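Local atomic coordinates of peptidoglycan-recognition protein-SD (Drosophila melanogaster, PDB entry 2RKQ), a protein that binds bacterial peptidoglycan, notably that of Gram-positive bacteria, and switches on the Toll pathway of insect innate immunity. Residues Leu139-Arg142 / Lys148-Gly151; His141-Ala146 / Ala153-Ile158; Ile100-Asn105 / Glu114-Ala119; Gln47-Leu52 / His68-Gly73; Ser84-Phe89 / Asn93-Leu98. One frame throughout, in Å; residues are numbered along the deposited sequence.

Interaction 1: Leu139-Arg142 / Lys148-Gly151; sequences LGHR and KSPG
The loop that leaves edge strand 136-140 of the amidase-like PGRP domain folds back on itself here, and His141 and Arg142 clasp Ser149 and Lys148 just ahead of helix 152-158. His141 ND1 meets Ser149 OG at the ring edge, in the ring plane, at 2.8 Å; either atom could donate this hydrogen bond. The other ring nitrogen, NE2, is bound to the carbonyl of Phe89, which fixes the rotation of the imidazole, while Ser149 OG is also bonded to His33 N. Next along, Arg142 N makes a weak bond to Ser149 O. The arginine chain bends at chi3 (63°) and brings its guanidinium edge onto Lys148 O: NH2 gives a fairly straight bond of 2.8 Å (160°) onto a carbonyl lone pair, and NE adds a weak one. Gly151 N grips the same oxygen, closing a turn round the cis peptide before Pro150. Lys148 NZ and Arg142 NH2, 3.8 Å apart, converge on the carboxylate of Glu152, which is salt-bridged to both. Pro150 CD packs against His141 N. The contact lies between strand 26-33, which hydrogen-bonds Leu139 and His141, and helix 152-158, whose Tyr155 touches Arg142 and Pro150.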
# COMPACT_ATOMS: atom_id res chain seq x y z
N LEU A 139 -2.69 -10.59 1.98
CA LEU A 139 -4.13 -10.42 2.19
C LEU A 139 -4.65 -9.25 1.39
O LEU A 139 -3.94 -8.29 1.18
CB LEU A 139 -4.41 -10.12 3.66
CG LEU A 139 -3.95 -11.23 4.60
CD1 LEU A 139 -3.98 -10.71 6.03
CD2 LEU A 139 -4.86 -12.43 4.47
N GLY A 140 -5.90 -9.33 0.94
CA GLY A 140 -6.53 -8.12 0.44
C GLY A 140 -7.02 -7.28 1.59
O GLY A 140 -7.34 -7.81 2.67
N HIS A 141 -7.13 -5.98 1.36
CA HIS A 141 -7.64 -5.04 2.34
C HIS A 141 -8.99 -5.52 2.90
O HIS A 141 -9.23 -5.46 4.10
CB HIS A 141 -7.74 -3.69 1.64
CG HIS A 141 -7.87 -2.51 2.54
ND1 HIS A 141 -8.09 -1.24 2.05
CD2 HIS A 141 -7.81 -2.39 3.89
CE1 HIS A 141 -8.16 -0.39 3.06
NE2 HIS A 141 -8.00 -1.06 4.18
N ARG A 142 -9.85 -6.04 2.02
CA ARG A 142 -11.17 -6.51 2.43
C ARG A 142 -11.12 -7.68 3.42
O ARG A 142 -12.13 -7.98 4.07
CB ARG A 142 -11.98 -6.95 1.21
CG ARG A 142 -11.32 -8.03 0.37
CD ARG A 142 -12.26 -8.51 -0.73
NE ARG A 142 -12.56 -7.44 -1.67
CZ ARG A 142 -13.35 -7.59 -2.72
NH1 ARG A 142 -13.89 -8.78 -2.97
NH2 ARG A 142 -13.58 -6.56 -3.52
N LYS A 148 -14.55 -2.77 0.19
CA LYS A 148 -14.42 -3.45 -1.09
C LYS A 148 -12.97 -3.45 -1.55
O LYS A 148 -12.60 -4.22 -2.43
CB LYS A 148 -15.27 -2.78 -2.17
CG LYS A 148 -16.79 -2.87 -1.92
CD LYS A 148 -17.25 -4.33 -1.78
CE LYS A 148 -17.93 -4.88 -3.04
NZ LYS A 148 -17.00 -5.07 -4.19
N SER A 149 -12.16 -2.56 -0.98
CA SER A 149 -10.75 -2.46 -1.35
C SER A 149 -10.11 -3.86 -1.26
O SER A 149 -10.40 -4.59 -0.32
CB SER A 149 -10.08 -1.50 -0.39
OG SER A 149 -8.69 -1.41 -0.66
N PRO A 150 -9.24 -4.23 -2.22
CA PRO A 150 -8.63 -3.45 -3.29
C PRO A 150 -9.42 -3.43 -4.60
O PRO A 150 -8.86 -3.10 -5.65
CB PRO A 150 -7.28 -4.16 -3.48
CG PRO A 150 -7.64 -5.64 -3.27
CD PRO A 150 -8.72 -5.62 -2.19
N GLY A 151 -10.71 -3.73 -4.50
CA GLY A 151 -11.57 -3.78 -5.67
C GLY A 151 -11.62 -5.19 -6.21
O GLY A 151 -10.63 -5.93 -6.17

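Interaction 2: His141-Ala146 / Ala153-Ile158; sequences HRQVSA and ALYALI
Arg142 and Tyr155 make a cation-pi stack: the guanidinium lies almost flat over the phenol ring, with planes 22° apart and centres separated by 4.6 Å. It is displaced toward the root of the ring, so NH1 comes to 3.7 Å from Tyr155 CD1 and the tyrosine CB sits beneath the guanidinium centre. A CH-pi contact covers the middle of the same ring, where Arg142 CD stands 3.6 Å from the Tyr155 centroid and only 3° off the ring normal. With CG wedged between backbone N and carbonyl carbon, the arginine runs across the ring from CG near Tyr155 CE2 to NH1 near CD1. Its NH2 end is held separately by Lys148 O and Glu152.

The contact joins the turn after strand 136-140 to helix 152-158 of the PGRP domain, the tyrosine reaching from the helix onto the loop. CG of Tyr155 is opposite its backbone N (chi1 -174°), which carries the ring away from the helix and over to Arg142.

Van der Waals contact at the ring edge comes from Gln143, whose amide stands nearly upright to the ring. Tyr155 OH sits over the amide plane, 3.3 Å from Gln143 CD; OE1 lies 3.4 Å from Tyr155 CE2 and takes its hydrogen bonds from Gly140 N and Trp164 NE1, while NE2 serves the carbonyls of Ser165 and Glu167. Replacing Tyr155 by a serine would probably leave the apolar stem of Arg142 without its platform and the face of the Gln143 amide without the hydroxyl that covers it.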
# COMPACT_ATOMS: atom_id res chain seq x y z
N HIS A 141 -7.13 -5.98 1.36
CA HIS A 141 -7.64 -5.04 2.34
C HIS A 141 -8.99 -5.52 2.90
O HIS A 141 -9.23 -5.46 4.10
CB HIS A 141 -7.74 -3.69 1.64
CG HIS A 141 -7.87 -2.51 2.54
ND1 HIS A 141 -8.09 -1.24 2.05
CD2 HIS A 141 -7.81 -2.39 3.89
CE1 HIS A 141 -8.16 -0.39 3.06
NE2 HIS A 141 -8.00 -1.06 4.18
N ARG A 142 -9.85 -6.04 2.02
CA ARG A 142 -11.17 -6.51 2.43
C ARG A 142 -11.12 -7.68 3.42
O ARG A 142 -12.13 -7.98 4.07
CB ARG A 142 -11.98 -6.95 1.21
CG ARG A 142 -11.32 -8.03 0.37
CD ARG A 142 -12.26 -8.51 -0.73
NE ARG A 142 -12.56 -7.44 -1.67
CZ ARG A 142 -13.35 -7.59 -2.72
NH1 ARG A 142 -13.89 -8.78 -2.97
NH2 ARG A 142 -13.58 -6.56 -3.52
N GLN A 143 -9.99 -8.36 3.52
CA GLN A 143 -9.87 -9.46 4.47
C GLN A 143 -9.54 -8.97 5.88
O GLN A 143 -9.66 -9.74 6.84
CB GLN A 143 -8.83 -10.48 4.01
CG GLN A 143 -9.14 -11.06 2.64
CD GLN A 143 -8.07 -12.01 2.19
OE1 GLN A 143 -7.24 -11.68 1.33
NE2 GLN A 143 -8.10 -13.22 2.76
N VAL A 144 -9.16 -7.70 6.00
CA VAL A 144 -8.77 -7.14 7.29
C VAL A 144 -9.57 -5.90 7.70
O VAL A 144 -9.39 -5.39 8.81
CB VAL A 144 -7.26 -6.80 7.32
CG1 VAL A 144 -6.42 -8.03 7.02
CG2 VAL A 144 -6.93 -5.67 6.35
N SER A 145 -10.42 -5.42 6.80
CA SER A 145 -11.19 -4.21 7.03
C SER A 145 -12.50 -4.38 6.27
O SER A 145 -12.54 -5.09 5.26
CB SER A 145 -10.43 -3.02 6.47
OG SER A 145 -11.11 -1.80 6.76
N ALA A 146 -13.55 -3.73 6.77
CA ALA A 146 -14.84 -3.78 6.09
C ALA A 146 -14.83 -2.79 4.93
O ALA A 146 -15.12 -1.61 5.09
CB ALA A 146 -15.98 -3.48 7.08
N ALA A 153 -11.51 -6.60 -9.13
CA ALA A 153 -10.60 -7.05 -10.18
C ALA A 153 -9.20 -7.24 -9.63
O ALA A 153 -8.51 -8.21 -9.95
CB ALA A 153 -10.58 -6.05 -11.34
N LEU A 154 -8.77 -6.30 -8.78
CA LEU A 154 -7.45 -6.42 -8.20
C LEU A 154 -7.41 -7.54 -7.15
O LEU A 154 -6.44 -8.30 -7.08
CB LEU A 154 -7.01 -5.07 -7.63
CG LEU A 154 -5.69 -5.05 -6.86
CD1 LEU A 154 -4.53 -5.69 -7.64
CD2 LEU A 154 -5.37 -3.62 -6.53
N TYR A 155 -8.46 -7.65 -6.36
CA TYR A 155 -8.53 -8.74 -5.38
C TYR A 155 -8.42 -10.11 -6.05
O TYR A 155 -7.68 -10.96 -5.59
CB TYR A 155 -9.81 -8.66 -4.56
CG TYR A 155 -9.86 -9.67 -3.44
CD1 TYR A 155 -10.81 -10.70 -3.46
CD2 TYR A 155 -8.94 -9.63 -2.39
CE1 TYR A 155 -10.87 -11.63 -2.44
CE2 TYR A 155 -9.00 -10.56 -1.36
CZ TYR A 155 -9.96 -11.56 -1.40
OH TYR A 155 -10.01 -12.49 -0.38
N ALA A 156 -9.10 -10.27 -7.18
CA ALA A 156 -9.05 -11.56 -7.91
C ALA A 156 -7.63 -11.91 -8.33
O ALA A 156 -7.24 -13.09 -8.35
CB ALA A 156 -9.94 -11.51 -9.11
N LEU A 157 -6.87 -10.89 -8.69
CA LEU A 157 -5.49 -11.09 -9.11
C LEU A 157 -4.61 -11.47 -7.92
O LEU A 157 -3.85 -12.46 -7.99
CB LEU A 157 -4.94 -9.83 -9.80
CG LEU A 157 -5.55 -9.47 -11.16
CD1 LEU A 157 -4.94 -8.14 -11.63
CD2 LEU A 157 -5.30 -10.59 -12.18
N ILE A 158 -4.72 -10.72 -6.82
CA ILE A 158 -3.83 -10.98 -5.69
C ILE A 158 -4.11 -12.35 -5.07
O ILE A 158 -3.20 -12.98 -4.54
CB ILE A 158 -3.82 -9.84 -4.62
CG1 ILE A 158 -5.13 -9.75 -3.87
CG2 ILE A 158 -3.48 -8.51 -5.26
CD1 ILE A 158 -5.05 -10.19 -2.44

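Interaction 3: Ile100-Asn105 / Glu114-Ala119; sequences IAFIGN and EALDAA
Phe102 is the bump of this contact, and the hollow is a notch on helix 113-128 formed by Ala115, Leu116 and Ala119. The benzyl group projects from the end of strand 97-102 with CG opposite the carbonyl carbon (chi1 -77°), and its far end, CE2 and CZ, enters the notch. Two alanine methyls one helical turn apart form its walls. Ala119 CB presses on CZ at 3.4 Å, a tight approach for two carbons, while Ala115 CB lies 3.8 Å from Phe102 CE2. The floor is helix backbone: Ala115 O comes to 3.6 Å from Phe102 CE2, and Leu116 N lies at the ring edge, near its plane. That oxygen accepts the bond from Ala119 N, so the ring rests against a satisfied part of the helix. Leu116 closes one end. Its bond to CB leads away from the strand, but CD2 curls back to 4.1 Å from Phe102 CE2.

Because the small side chains of Ala115 and Ala119 face the strand, the aromatic ring can reach the helix backbone. The axes of the two short segments are 10.4 Å apart and nearly antiparallel, at 175°, in the alpha/beta layering of the amidase fold, where helix 113-128 packs on one side of the central sheet, running back along strand 97-102. Ile71 of strand 69-71 touches both alanines and Ile31 of strand 26-33 touches Phe102, while Leu154 of helix 152-158 packs on both Phe102 and Leu116, so the ring is set between the sheet and two helices.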
# COMPACT_ATOMS: atom_id res chain seq x y z
N ILE A 100 0.17 -1.91 1.16
CA ILE A 100 0.55 -1.48 -0.18
C ILE A 100 -0.74 -1.13 -0.90
O ILE A 100 -1.62 -1.98 -1.03
CB ILE A 100 1.25 -2.63 -0.92
CG1 ILE A 100 2.55 -3.01 -0.20
CG2 ILE A 100 1.57 -2.19 -2.34
CD1 ILE A 100 3.05 -4.38 -0.55
N ALA A 101 -0.87 0.12 -1.33
CA ALA A 101 -2.09 0.55 -2.01
C ALA A 101 -1.81 0.90 -3.45
O ALA A 101 -0.88 1.66 -3.75
CB ALA A 101 -2.73 1.74 -1.30
N PHE A 102 -2.60 0.33 -4.35
CA PHE A 102 -2.55 0.75 -5.73
C PHE A 102 -3.37 2.02 -5.86
O PHE A 102 -4.52 2.10 -5.38
CB PHE A 102 -3.16 -0.32 -6.62
CG PHE A 102 -2.27 -1.51 -6.87
CD1 PHE A 102 -2.07 -2.47 -5.88
CD2 PHE A 102 -1.68 -1.69 -8.12
CE1 PHE A 102 -1.27 -3.57 -6.13
CE2 PHE A 102 -0.88 -2.80 -8.38
CZ PHE A 102 -0.68 -3.74 -7.39
N ILE A 103 -2.78 3.00 -6.52
CA ILE A 103 -3.48 4.26 -6.73
C ILE A 103 -4.49 4.04 -7.85
O ILE A 103 -4.12 3.63 -8.97
CB ILE A 103 -2.53 5.41 -7.10
CG1 ILE A 103 -1.51 5.62 -5.96
CG2 ILE A 103 -3.35 6.68 -7.41
CD1 ILE A 103 -0.36 6.55 -6.31
N GLY A 104 -5.75 4.32 -7.54
CA GLY A 104 -6.86 4.13 -8.48
C GLY A 104 -7.98 3.30 -7.90
O GLY A 104 -7.98 2.99 -6.70
N ASN A 105 -8.94 2.94 -8.75
CA ASN A 105 -10.07 2.16 -8.34
C ASN A 105 -10.15 0.92 -9.22
O ASN A 105 -10.35 1.02 -10.44
CB ASN A 105 -11.38 2.95 -8.42
CG ASN A 105 -12.53 2.21 -7.78
OD1 ASN A 105 -12.82 1.06 -8.12
ND2 ASN A 105 -13.17 2.84 -6.81
N GLU A 114 2.38 -2.65 -15.52
CA GLU A 114 3.56 -2.07 -14.88
C GLU A 114 3.35 -1.93 -13.38
O GLU A 114 4.28 -2.12 -12.60
CB GLU A 114 3.90 -0.71 -15.46
CG GLU A 114 4.48 -0.79 -16.85
CD GLU A 114 3.40 -0.98 -17.87
OE1 GLU A 114 2.22 -0.65 -17.56
OE2 GLU A 114 3.72 -1.46 -18.99
N ALA A 115 2.13 -1.61 -12.97
CA ALA A 115 1.82 -1.49 -11.55
C ALA A 115 1.83 -2.85 -10.88
O ALA A 115 2.38 -3.00 -9.79
CB ALA A 115 0.49 -0.82 -11.35
N LEU A 116 1.24 -3.83 -11.53
CA LEU A 116 1.25 -5.19 -10.98
C LEU A 116 2.66 -5.73 -10.88
O LEU A 116 3.00 -6.34 -9.87
CB LEU A 116 0.38 -6.14 -11.81
CG LEU A 116 -1.10 -5.76 -11.87
CD1 LEU A 116 -1.76 -6.54 -12.98
CD2 LEU A 116 -1.74 -6.11 -10.57
N ASP A 117 3.47 -5.52 -11.92
CA ASP A 117 4.88 -5.95 -11.87
C ASP A 117 5.58 -5.29 -10.70
O ASP A 117 6.31 -5.94 -9.96
CB ASP A 117 5.63 -5.57 -13.13
CG ASP A 117 5.23 -6.40 -14.33
OD1 ASP A 117 4.55 -7.46 -14.18
OD2 ASP A 117 5.63 -5.99 -15.43
N ALA A 118 5.37 -3.99 -10.55
CA ALA A 118 5.99 -3.21 -9.48
C ALA A 118 5.63 -3.78 -8.10
O ALA A 118 6.50 -3.90 -7.23
CB ALA A 118 5.57 -1.75 -9.60
N ALA A 119 4.36 -4.14 -7.91
CA ALA A 119 3.92 -4.74 -6.64
C ALA A 119 4.63 -6.06 -6.36
O ALA A 119 5.08 -6.30 -5.25
CB ALA A 119 2.41 -4.93 -6.64

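Interaction 4: Gln47-Leu52 / His68-Gly73; sequences QHMRNL and HYLIGG. Unlike the reference sequence in segment 47-52: Arg50 (reference Gln).
Leu70 pushes its isobutyl group between Met49 and Leu52, which stand one helical turn apart on helix 42-58. The leucine belongs to strand 69-71 of the central sheet, so the contact fastens this helix to the sheet in the alpha/beta sandwich of the PGRP domain; Tyr69 and Ile71, on either side of Leu70 in the strand, face the opposite way, to helix 113-128.

Met49 meets Leu70 near the base of its side chain. The methionine crosses the leucine obliquely, its SD 3.6 Å from Leu70 CB and its terminal methyl CE reaching 3.8 Å from Leu70 CD1. The thioether gets there by folding: chi2 and chi3 both turn near -60° (-66° and -61°), so the chain curls toward the strand although its CB does not point directly there. The contact is entirely apolar.

Around this patch, Trp10 and Ile65 from loops and Tyr78 of strand 77-79 also touch Met49, Thr34 touches Leu52, and Ala101 of neighbouring strand 97-102 touches Leu70. Leu70 divides its two methyls between the partners: CD1 lies against the methionine, whereas CD2 is turned mainly to Leu52, whose CB points to the strand. There the meeting is methyl to methyl, Leu52 CD2 standing 3.5 Å from Leu70 CD2.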
# COMPACT_ATOMS: atom_id res chain seq x y z
N GLN A 47 1.22 14.02 -7.78
CA GLN A 47 0.22 14.91 -7.23
C GLN A 47 -0.85 14.12 -6.48
O GLN A 47 -1.31 14.55 -5.42
CB GLN A 47 -0.42 15.77 -8.31
CG GLN A 47 -1.33 16.88 -7.74
CD GLN A 47 -0.61 17.77 -6.71
OE1 GLN A 47 -1.02 17.85 -5.54
NE2 GLN A 47 0.46 18.42 -7.13
N HIS A 48 -1.22 12.96 -7.01
CA HIS A 48 -2.18 12.10 -6.32
C HIS A 48 -1.62 11.67 -4.97
O HIS A 48 -2.36 11.57 -3.99
CB HIS A 48 -2.52 10.88 -7.17
CG HIS A 48 -3.53 11.16 -8.24
ND1 HIS A 48 -4.54 10.28 -8.58
CD2 HIS A 48 -3.69 12.24 -9.04
CE1 HIS A 48 -5.27 10.81 -9.54
NE2 HIS A 48 -4.77 11.99 -9.85
N MET A 49 -0.31 11.42 -4.91
CA MET A 49 0.32 11.08 -3.64
C MET A 49 0.15 12.20 -2.61
O MET A 49 -0.26 11.94 -1.47
CB MET A 49 1.81 10.78 -3.83
CG MET A 49 2.12 9.41 -4.44
SD MET A 49 1.65 8.08 -3.32
CE MET A 49 2.70 8.45 -1.93
N ARG A 50 0.46 13.42 -3.00
CA ARG A 50 0.30 14.54 -2.07
C ARG A 50 -1.16 14.76 -1.71
O ARG A 50 -1.47 15.03 -0.54
CB ARG A 50 0.93 15.81 -2.64
CG ARG A 50 2.44 15.73 -2.68
CD ARG A 50 3.05 17.02 -3.15
NE ARG A 50 2.73 17.30 -4.55
CZ ARG A 50 3.37 16.78 -5.59
NH1 ARG A 50 4.37 15.94 -5.41
NH2 ARG A 50 3.01 17.10 -6.82
N ASN A 51 -2.05 14.62 -2.68
CA ASN A 51 -3.47 14.82 -2.40
C ASN A 51 -4.00 13.77 -1.44
O ASN A 51 -4.78 14.09 -0.55
CB ASN A 51 -4.29 14.86 -3.69
CG ASN A 51 -3.98 16.08 -4.53
OD1 ASN A 51 -3.33 17.02 -4.07
ND2 ASN A 51 -4.44 16.07 -5.78
N LEU A 52 -3.57 12.53 -1.61
CA LEU A 52 -3.98 11.48 -0.70
C LEU A 52 -3.42 11.71 0.69
O LEU A 52 -4.15 11.59 1.68
CB LEU A 52 -3.57 10.09 -1.19
CG LEU A 52 -4.10 8.96 -0.31
CD1 LEU A 52 -5.63 8.95 -0.22
CD2 LEU A 52 -3.58 7.64 -0.83
N HIS A 68 2.32 1.99 3.64
CA HIS A 68 3.78 1.94 3.55
C HIS A 68 4.30 2.19 2.16
O HIS A 68 5.39 2.76 2.00
CB HIS A 68 4.28 0.60 4.08
CG HIS A 68 3.79 0.33 5.46
ND1 HIS A 68 4.36 0.88 6.58
CD2 HIS A 68 2.71 -0.35 5.89
CE1 HIS A 68 3.67 0.52 7.65
NE2 HIS A 68 2.66 -0.23 7.25
N TYR A 69 3.54 1.72 1.16
CA TYR A 69 3.91 1.94 -0.23
C TYR A 69 2.66 2.14 -1.04
O TYR A 69 1.62 1.55 -0.72
CB TYR A 69 4.62 0.72 -0.79
CG TYR A 69 5.97 0.43 -0.19
CD1 TYR A 69 6.13 -0.62 0.73
CD2 TYR A 69 7.08 1.19 -0.54
CE1 TYR A 69 7.38 -0.89 1.29
CE2 TYR A 69 8.34 0.91 -0.00
CZ TYR A 69 8.48 -0.14 0.90
OH TYR A 69 9.71 -0.43 1.45
N LEU A 70 2.76 2.96 -2.08
CA LEU A 70 1.65 3.14 -3.03
C LEU A 70 2.20 2.96 -4.42
O LEU A 70 3.36 3.26 -4.68
CB LEU A 70 1.02 4.52 -2.88
CG LEU A 70 0.28 4.64 -1.54
CD1 LEU A 70 1.19 5.31 -0.49
CD2 LEU A 70 -1.03 5.37 -1.70
N ILE A 71 1.35 2.48 -5.32
CA ILE A 71 1.80 2.14 -6.66
C ILE A 71 0.97 2.88 -7.69
O ILE A 71 -0.25 2.72 -7.76
CB ILE A 71 1.73 0.63 -6.91
CG1 ILE A 71 2.48 -0.13 -5.80
CG2 ILE A 71 2.34 0.31 -8.28
CD1 ILE A 71 2.42 -1.62 -5.93
N GLY A 72 1.63 3.75 -8.45
CA GLY A 72 0.93 4.54 -9.45
C GLY A 72 0.68 3.75 -10.71
O GLY A 72 1.31 2.73 -10.96
N GLY A 73 -0.27 4.24 -11.51
CA GLY A 73 -0.53 3.64 -12.82
C GLY A 73 0.62 3.82 -13.78
O GLY A 73 0.66 3.19 -14.83

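Interaction 5: Ser84-Phe89 / Asn93-Leu98; sequences SQRGAF and NNDGSL
One face of the Phe89 ring carries the amide oxygen of Asn94, OD1, 3.9 Å above the plane over its centre, and at the ring edge Ser97 O lies 3.8 Å from Phe89 CZ. The Asn94 amide stands steeply to the ring, at 77°. Phe89 CG sits between its backbone N and carbonyl carbon (chi1 54°), which turns the ring back under that oxygen. The same OD1 accepts a nearly straight bond from Phe89 N (3.0 Å, 172°) and another from Ala90 N, so one oxygen pins two successive amides of the loop. The Arg86 guanidinium has Asp95 OD1 over one face, 3.2 Å from Arg86 NE; this salt bridge rests on charge alone, and Asp20 supplies Arg86 with a second carboxylate. Arg86 CG packs on Asn94 CB. A water draws the backbones together, accepting from Gly87 N and donating to Asn94 O and Ser97 O. An alanine in place of Asn94 would probably leave the Phe89 and Ala90 amides without their shared acceptor and set the loop freer to move. Asn94 to Ser97 forms a type II turn, its Ser97 OG bonded to Asp95 O, that leads into strand 97-102. Phe89 packs beside Tyr67 and on Val30 of strand 26-33.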
# COMPACT_ATOMS: atom_id res chain seq x y z
N SER A 84 8.53 0.07 9.93
CA SER A 84 8.52 -0.04 11.39
C SER A 84 7.53 0.91 12.05
O SER A 84 7.55 1.10 13.27
CB SER A 84 9.90 0.16 12.03
OG SER A 84 10.97 -0.23 11.20
N GLN A 85 6.70 1.55 11.24
CA GLN A 85 5.61 2.39 11.76
C GLN A 85 4.30 1.72 11.39
O GLN A 85 4.07 1.41 10.23
CB GLN A 85 5.65 3.80 11.15
CG GLN A 85 6.83 4.64 11.63
CD GLN A 85 6.94 5.97 10.91
OE1 GLN A 85 7.24 7.01 11.54
NE2 GLN A 85 6.79 5.96 9.60
N ARG A 86 3.43 1.53 12.38
CA ARG A 86 2.11 0.96 12.12
C ARG A 86 1.40 1.76 11.04
O ARG A 86 1.50 3.00 11.00
CB ARG A 86 1.30 0.95 13.41
CG ARG A 86 0.01 0.17 13.29
CD ARG A 86 -0.83 0.32 14.55
NE ARG A 86 -0.23 -0.42 15.66
CZ ARG A 86 -0.41 -0.16 16.95
NH1 ARG A 86 -1.15 0.88 17.34
NH2 ARG A 86 0.18 -0.93 17.85
N GLY A 87 0.71 1.07 10.14
CA GLY A 87 -0.10 1.74 9.14
C GLY A 87 -1.44 2.17 9.70
O GLY A 87 -1.74 1.95 10.88
N ALA A 88 -2.22 2.84 8.86
CA ALA A 88 -3.57 3.26 9.21
C ALA A 88 -4.46 2.92 8.04
O ALA A 88 -4.75 3.76 7.18
CB ALA A 88 -3.61 4.76 9.51
N PHE A 89 -4.86 1.65 7.99
CA PHE A 89 -5.75 1.17 6.94
C PHE A 89 -6.70 0.08 7.43
O PHE A 89 -7.63 -0.26 6.72
CB PHE A 89 -4.96 0.70 5.70
CG PHE A 89 -3.90 -0.31 6.00
CD1 PHE A 89 -4.20 -1.66 6.11
CD2 PHE A 89 -2.58 0.10 6.19
CE1 PHE A 89 -3.20 -2.59 6.42
CE2 PHE A 89 -1.58 -0.82 6.50
CZ PHE A 89 -1.88 -2.17 6.61
N ASN A 93 -6.63 -4.36 12.96
CA ASN A 93 -5.82 -5.24 12.13
C ASN A 93 -4.63 -4.57 11.46
O ASN A 93 -4.00 -5.13 10.58
CB ASN A 93 -6.71 -5.95 11.10
CG ASN A 93 -7.74 -6.83 11.76
OD1 ASN A 93 -7.44 -7.54 12.73
ND2 ASN A 93 -8.97 -6.79 11.26
N ASN A 94 -4.31 -3.35 11.90
CA ASN A 94 -3.12 -2.67 11.39
C ASN A 94 -1.86 -3.42 11.80
O ASN A 94 -0.85 -3.36 11.10
CB ASN A 94 -3.05 -1.25 11.94
CG ASN A 94 -3.97 -0.29 11.22
OD1 ASN A 94 -4.14 -0.39 10.01
ND2 ASN A 94 -4.57 0.64 11.96
N ASP A 95 -1.89 -4.10 12.94
CA ASP A 95 -0.68 -4.68 13.50
C ASP A 95 -0.00 -5.65 12.53
O ASP A 95 -0.66 -6.45 11.86
CB ASP A 95 -0.99 -5.44 14.79
CG ASP A 95 -1.41 -4.52 15.92
OD1 ASP A 95 -1.62 -3.31 15.68
OD2 ASP A 95 -1.54 -5.02 17.06
N GLY A 96 1.31 -5.58 12.49
CA GLY A 96 2.14 -6.55 11.78
C GLY A 96 1.93 -6.60 10.28
O GLY A 96 2.20 -7.63 9.66
N SER A 97 1.49 -5.49 9.70
CA SER A 97 1.05 -5.53 8.31
C SER A 97 1.69 -4.45 7.46
O SER A 97 1.61 -3.28 7.79
CB SER A 97 -0.47 -5.36 8.25
OG SER A 97 -1.09 -6.37 9.04
N LEU A 98 2.30 -4.87 6.36
CA LEU A 98 2.80 -3.95 5.37
C LEU A 98 1.68 -3.59 4.42
O LEU A 98 1.15 -4.45 3.72
CB LEU A 98 3.92 -4.63 4.59
CG LEU A 98 4.68 -3.73 3.62
CD1 LEU A 98 5.57 -2.76 4.41
CD2 LEU A 98 5.52 -4.60 2.70
O HOH W 1 0.25 -1.58 9.44

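Overall arrangement
From the N terminus, interaction 4 comes first, fixing helix 42-58 to strand 69-71. Interaction 5 then closes the short loop leading into strand 97-102, and interaction 3 follows at that strand's other end, packing it against helix 113-128. These three run in series; 3 and 4 join directly through neighbouring strands 69-71 and 97-102, whereas 3 and 5 lie about 18 Å apart, centre to centre. Interactions 1 and 2 start from the end of strand 136-140 and the turn after it, share His141 and Arg142, and overlap along the chain without nesting. Leu154 of helix 152-158 links interaction 2 to interaction 3, while Val144 O with Asn93 ND2 ties it to interaction 5.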